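MAU2 chromatid cohesion factor homolog (Saccharomyces cerevisiae, PDB 4XDN) forms a complex with SCC2 that is required for the association of cohesin with chromosomes and so takes part in sister chromatid cohesion. Local coordinates at residues A[255-260]-A[275-280]; A[321-326]-A[380-385]. All coordinates share one frame; numbering follows the deposited sequence.

Contact 1: residues A[255-260]-A[275-280]; sequences WKLALE and LNEFKN
L257 lies over one face of the F278 ring, and this pair makes the tight half of the contact. The CB of L257 sits 3.6 Å from the ring centroid and 23° off the ring normal, a CH-pi contact displaced toward the rim, with CB only 3.3 Å from F278 CZ. Farther back over the ring, L257 CD1 is 4.0 Å from F278 CD1, while CZ at the ring's far end reaches the backbone N of A258 at 3.4 Å. The leading rim of the phenyl therefore lies against the helix backbone itself, with A258 CA at its edge.

The polar half is looser and bridged by water. K256 NZ forms a salt bridge with E260 OE2 (3.0 Å) and donates to a water, which in turn donates to E277 OE1 at 2.8 Å. E277 OE1 and E260 OE1 stand 3.8 Å apart, their carboxylate planes perpendicular; K256 NZ, close to both, would be expected to ease that repulsion.

Helices 250-266 and 272-291 run antiparallel here as a helical hairpin, their local axes 10.2 Å apart. Helix 212-228 packs on W255 and L259, helix 234-241 on K256 and E260, and helix 317-331 on F278.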
# COMPACT_ATOMS: atom_id res chain seq x y z
N TRP A 255 2.24 -14.70 1.71
CA TRP A 255 2.58 -13.42 1.11
C TRP A 255 2.43 -13.50 -0.40
O TRP A 255 1.95 -12.56 -1.04
CB TRP A 255 4.02 -13.03 1.48
CG TRP A 255 4.42 -11.64 1.09
CD1 TRP A 255 3.60 -10.63 0.70
CD2 TRP A 255 5.76 -11.12 1.05
NE1 TRP A 255 4.34 -9.50 0.42
CE2 TRP A 255 5.67 -9.78 0.62
CE3 TRP A 255 7.02 -11.66 1.33
CZ2 TRP A 255 6.79 -8.97 0.48
CZ3 TRP A 255 8.13 -10.85 1.18
CH2 TRP A 255 8.01 -9.52 0.76
N LYS A 256 2.83 -14.63 -0.97
CA LYS A 256 2.66 -14.87 -2.40
C LYS A 256 1.18 -14.80 -2.76
O LYS A 256 0.80 -14.11 -3.71
CB LYS A 256 3.24 -16.24 -2.79
CG LYS A 256 3.03 -16.64 -4.24
CD LYS A 256 2.37 -18.02 -4.33
CE LYS A 256 2.19 -18.46 -5.77
NZ LYS A 256 0.88 -19.15 -5.98
N LEU A 257 0.35 -15.51 -2.00
CA LEU A 257 -1.08 -15.55 -2.25
C LEU A 257 -1.70 -14.16 -2.11
O LEU A 257 -2.56 -13.78 -2.90
CB LEU A 257 -1.76 -16.53 -1.31
CG LEU A 257 -1.39 -18.00 -1.50
CD1 LEU A 257 -1.96 -18.85 -0.38
CD2 LEU A 257 -1.87 -18.51 -2.85
N ALA A 258 -1.26 -13.41 -1.10
CA ALA A 258 -1.77 -12.06 -0.88
C ALA A 258 -1.45 -11.17 -2.08
O ALA A 258 -2.29 -10.41 -2.54
CB ALA A 258 -1.18 -11.47 0.39
N LEU A 259 -0.22 -11.28 -2.58
CA LEU A 259 0.21 -10.46 -3.69
C LEU A 259 -0.56 -10.81 -4.96
O LEU A 259 -0.85 -9.93 -5.77
CB LEU A 259 1.71 -10.61 -3.92
CG LEU A 259 2.62 -9.99 -2.86
CD1 LEU A 259 4.08 -10.25 -3.21
CD2 LEU A 259 2.37 -8.50 -2.70
N GLU A 260 -0.89 -12.08 -5.12
CA GLU A 260 -1.66 -12.52 -6.28
C GLU A 260 -3.08 -11.95 -6.21
O GLU A 260 -3.70 -11.68 -7.23
CB GLU A 260 -1.69 -14.04 -6.36
CG GLU A 260 -0.37 -14.65 -6.83
CD GLU A 260 -0.41 -16.17 -6.90
OE1 GLU A 260 -1.12 -16.79 -6.08
OE2 GLU A 260 0.28 -16.75 -7.76
N LEU A 275 -9.24 -16.89 -4.43
CA LEU A 275 -9.90 -17.09 -3.15
C LEU A 275 -9.84 -18.56 -2.76
O LEU A 275 -9.59 -18.89 -1.60
CB LEU A 275 -11.36 -16.63 -3.22
CG LEU A 275 -11.61 -15.13 -3.01
CD1 LEU A 275 -13.06 -14.78 -3.33
CD2 LEU A 275 -11.26 -14.71 -1.59
N ASN A 276 -10.07 -19.44 -3.73
CA ASN A 276 -10.05 -20.87 -3.48
C ASN A 276 -8.67 -21.37 -3.08
O ASN A 276 -8.54 -22.31 -2.30
CB ASN A 276 -10.55 -21.63 -4.71
CG ASN A 276 -12.01 -21.34 -5.03
OD1 ASN A 276 -12.78 -20.96 -4.15
ND2 ASN A 276 -12.38 -21.51 -6.29
N GLU A 277 -7.63 -20.74 -3.62
CA GLU A 277 -6.26 -21.10 -3.27
C GLU A 277 -5.99 -20.77 -1.81
O GLU A 277 -5.39 -21.57 -1.09
CB GLU A 277 -5.26 -20.37 -4.17
CG GLU A 277 -5.26 -20.86 -5.60
CD GLU A 277 -4.17 -20.22 -6.44
OE1 GLU A 277 -3.03 -20.10 -5.95
OE2 GLU A 277 -4.46 -19.83 -7.60
N PHE A 278 -6.43 -19.60 -1.37
CA PHE A 278 -6.29 -19.20 0.03
C PHE A 278 -7.06 -20.16 0.93
O PHE A 278 -6.59 -20.52 2.01
CB PHE A 278 -6.80 -17.77 0.24
CG PHE A 278 -5.71 -16.76 0.44
CD1 PHE A 278 -4.84 -16.87 1.50
CD2 PHE A 278 -5.57 -15.68 -0.43
CE1 PHE A 278 -3.84 -15.93 1.70
CE2 PHE A 278 -4.58 -14.75 -0.24
CZ PHE A 278 -3.71 -14.87 0.82
N LYS A 279 -8.25 -20.55 0.48
CA LYS A 279 -9.09 -21.48 1.22
C LYS A 279 -8.37 -22.81 1.44
O LYS A 279 -8.30 -23.30 2.57
CB LYS A 279 -10.40 -21.72 0.46
CG LYS A 279 -11.24 -22.89 0.95
CD LYS A 279 -12.42 -23.14 0.01
CE LYS A 279 -13.01 -24.53 0.21
NZ LYS A 279 -13.88 -24.93 -0.93
N ASN A 280 -7.83 -23.38 0.37
CA ASN A 280 -7.08 -24.63 0.47
C ASN A 280 -5.84 -24.46 1.33
O ASN A 280 -5.50 -25.33 2.13
CB ASN A 280 -6.69 -25.13 -0.92
CG ASN A 280 -7.90 -25.46 -1.79
OD1 ASN A 280 -9.00 -25.67 -1.28
ND2 ASN A 280 -7.69 -25.50 -3.10
O HOH W 1 -0.90 -19.73 -7.73

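Contact 2: residues A[321-326]-A[380-385]; sequences KNILLL and KSILEF
Both I323 and I382 set CG1 anti to the carbonyl carbon, but they part at the next bond. I382 continues extended, chi2 175°, which carries its CD1 out toward the other helix; I323 folds at chi2 -68°. The two chains cross at about a right angle and meet at their terminal methyls, I323 CD1 to I382 CD1, at 3.8 Å.

I382 is the hub of the interface, since it touches three residues of 321-326. Besides I323, its CD1 lies 4.3 Å from N322 ND2, and its CG2 branch lies 4.4 Å from L326 CD2. The amide contact is merely van der Waals: N322 ND2 is hydrogen-bonded to T355 OG1 outside the two segments, so this buried amide nitrogen has a polar partner although its neighbour here is a methyl. L326 also faces the next turn of the partner helix, where its CD1 comes to 4.5 Å from F385 CB; the methyl meets the root of that side chain.

No hydrogen bond joins the two segments. With local axes 11.9 Å apart and crossing at 23°, the helices meet through the ends of apolar side chains, and their backbones stay well separated. They run near parallel because helix 339-360 returns the chain between them, an up-down-up succession in this largely helical protein.

Helix 339-360 packs on both: V351 and T354 touch N322, and T355 touches I382. The chain of another protein packs on I323 and L326 and against F385, while L324 faces helix 272-291.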
# COMPACT_ATOMS: atom_id res chain seq x y z
N LYS A 321 -6.36 -13.33 7.46
CA LYS A 321 -7.74 -13.44 7.03
C LYS A 321 -8.40 -12.06 7.03
O LYS A 321 -9.19 -11.75 6.14
CB LYS A 321 -8.53 -14.39 7.93
CG LYS A 321 -8.26 -15.86 7.65
CD LYS A 321 -9.37 -16.76 8.17
CE LYS A 321 -10.66 -16.61 7.37
NZ LYS A 321 -10.47 -16.88 5.91
N ASN A 322 -8.06 -11.25 8.02
CA ASN A 322 -8.58 -9.89 8.11
C ASN A 322 -8.20 -9.07 6.88
O ASN A 322 -9.03 -8.35 6.32
CB ASN A 322 -8.05 -9.21 9.38
CG ASN A 322 -8.78 -7.92 9.71
OD1 ASN A 322 -10.02 -7.87 9.68
ND2 ASN A 322 -8.03 -6.87 10.02
N ILE A 323 -6.95 -9.20 6.44
CA ILE A 323 -6.47 -8.53 5.24
C ILE A 323 -7.20 -9.06 4.01
O ILE A 323 -7.64 -8.29 3.16
CB ILE A 323 -4.94 -8.72 5.04
CG1 ILE A 323 -4.15 -8.04 6.17
CG2 ILE A 323 -4.48 -8.18 3.68
CD1 ILE A 323 -4.21 -6.51 6.17
N LEU A 324 -7.31 -10.38 3.92
CA LEU A 324 -7.95 -11.02 2.77
C LEU A 324 -9.41 -10.59 2.65
O LEU A 324 -9.92 -10.40 1.54
CB LEU A 324 -7.86 -12.54 2.87
CG LEU A 324 -8.62 -13.33 1.81
CD1 LEU A 324 -8.18 -12.93 0.40
CD2 LEU A 324 -8.44 -14.82 2.02
N LEU A 325 -10.07 -10.45 3.79
CA LEU A 325 -11.47 -10.05 3.79
C LEU A 325 -11.60 -8.61 3.32
O LEU A 325 -12.57 -8.25 2.65
CB LEU A 325 -12.08 -10.22 5.18
CG LEU A 325 -13.57 -9.93 5.30
CD1 LEU A 325 -14.38 -10.77 4.32
CD2 LEU A 325 -14.05 -10.18 6.73
N LEU A 326 -10.61 -7.78 3.66
CA LEU A 326 -10.60 -6.39 3.21
C LEU A 326 -10.44 -6.33 1.69
O LEU A 326 -11.21 -5.65 1.01
CB LEU A 326 -9.46 -5.62 3.89
CG LEU A 326 -9.26 -4.17 3.43
CD1 LEU A 326 -10.47 -3.31 3.75
CD2 LEU A 326 -8.00 -3.58 4.06
N LYS A 380 -4.87 1.04 12.50
CA LYS A 380 -5.69 2.23 12.40
C LYS A 380 -5.92 2.62 10.94
O LYS A 380 -6.99 3.13 10.59
CB LYS A 380 -5.05 3.39 13.17
CG LYS A 380 -5.20 3.27 14.68
CD LYS A 380 -4.19 4.12 15.43
CE LYS A 380 -4.34 5.60 15.10
NZ LYS A 380 -3.36 6.43 15.85
N SER A 381 -4.93 2.37 10.09
CA SER A 381 -5.07 2.66 8.67
C SER A 381 -6.13 1.75 8.06
O SER A 381 -6.87 2.15 7.16
CB SER A 381 -3.74 2.49 7.94
OG SER A 381 -3.38 1.13 7.83
N ILE A 382 -6.19 0.51 8.54
CA ILE A 382 -7.20 -0.44 8.08
C ILE A 382 -8.58 0.07 8.46
O ILE A 382 -9.52 -0.01 7.66
CB ILE A 382 -6.97 -1.85 8.67
CG1 ILE A 382 -5.69 -2.45 8.08
CG2 ILE A 382 -8.17 -2.76 8.37
CD1 ILE A 382 -5.30 -3.80 8.66
N LEU A 383 -8.72 0.60 9.67
CA LEU A 383 -9.98 1.21 10.09
C LEU A 383 -10.33 2.35 9.14
O LEU A 383 -11.50 2.53 8.77
CB LEU A 383 -9.89 1.74 11.52
CG LEU A 383 -9.64 0.74 12.66
CD1 LEU A 383 -9.55 1.48 13.99
CD2 LEU A 383 -10.72 -0.33 12.71
N GLU A 384 -9.32 3.11 8.74
CA GLU A 384 -9.53 4.25 7.85
C GLU A 384 -9.94 3.78 6.45
O GLU A 384 -10.72 4.45 5.77
CB GLU A 384 -8.27 5.11 7.78
CG GLU A 384 -8.02 5.91 9.05
CD GLU A 384 -6.65 6.56 9.07
OE1 GLU A 384 -5.91 6.45 8.07
OE2 GLU A 384 -6.32 7.19 10.10
N PHE A 385 -9.41 2.63 6.03
CA PHE A 385 -9.80 2.05 4.75
C PHE A 385 -11.27 1.62 4.77
O PHE A 385 -11.99 1.80 3.79
CB PHE A 385 -8.92 0.85 4.39
CG PHE A 385 -7.58 1.23 3.80
CD1 PHE A 385 -7.51 1.92 2.60
CD2 PHE A 385 -6.40 0.87 4.43
CE1 PHE A 385 -6.29 2.26 2.05
CE2 PHE A 385 -5.17 1.20 3.88
CZ PHE A 385 -5.12 1.90 2.69

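How the contacts relate
From the N terminus, contact 1 comes first: helices 250-266 and 272-291 are joined by a short connection, and 14 residues separate the paired segments. The chain then makes the two-stranded hairpin 297-302/305-310 before entering helix 317-331. Contact 2 closes a much longer excursion of 53 residues, through helix 339-360 to helix 369-398. The loops are in series, neither nested nor crossed. Their centres lie about 16 Å apart, yet they touch: L324 packs its CD2 at 3.7 Å from F278 CG, and its CD1 near L275. Helix 317-331 thus carries the connection from the 250-291 helical hairpin to helix 369-398.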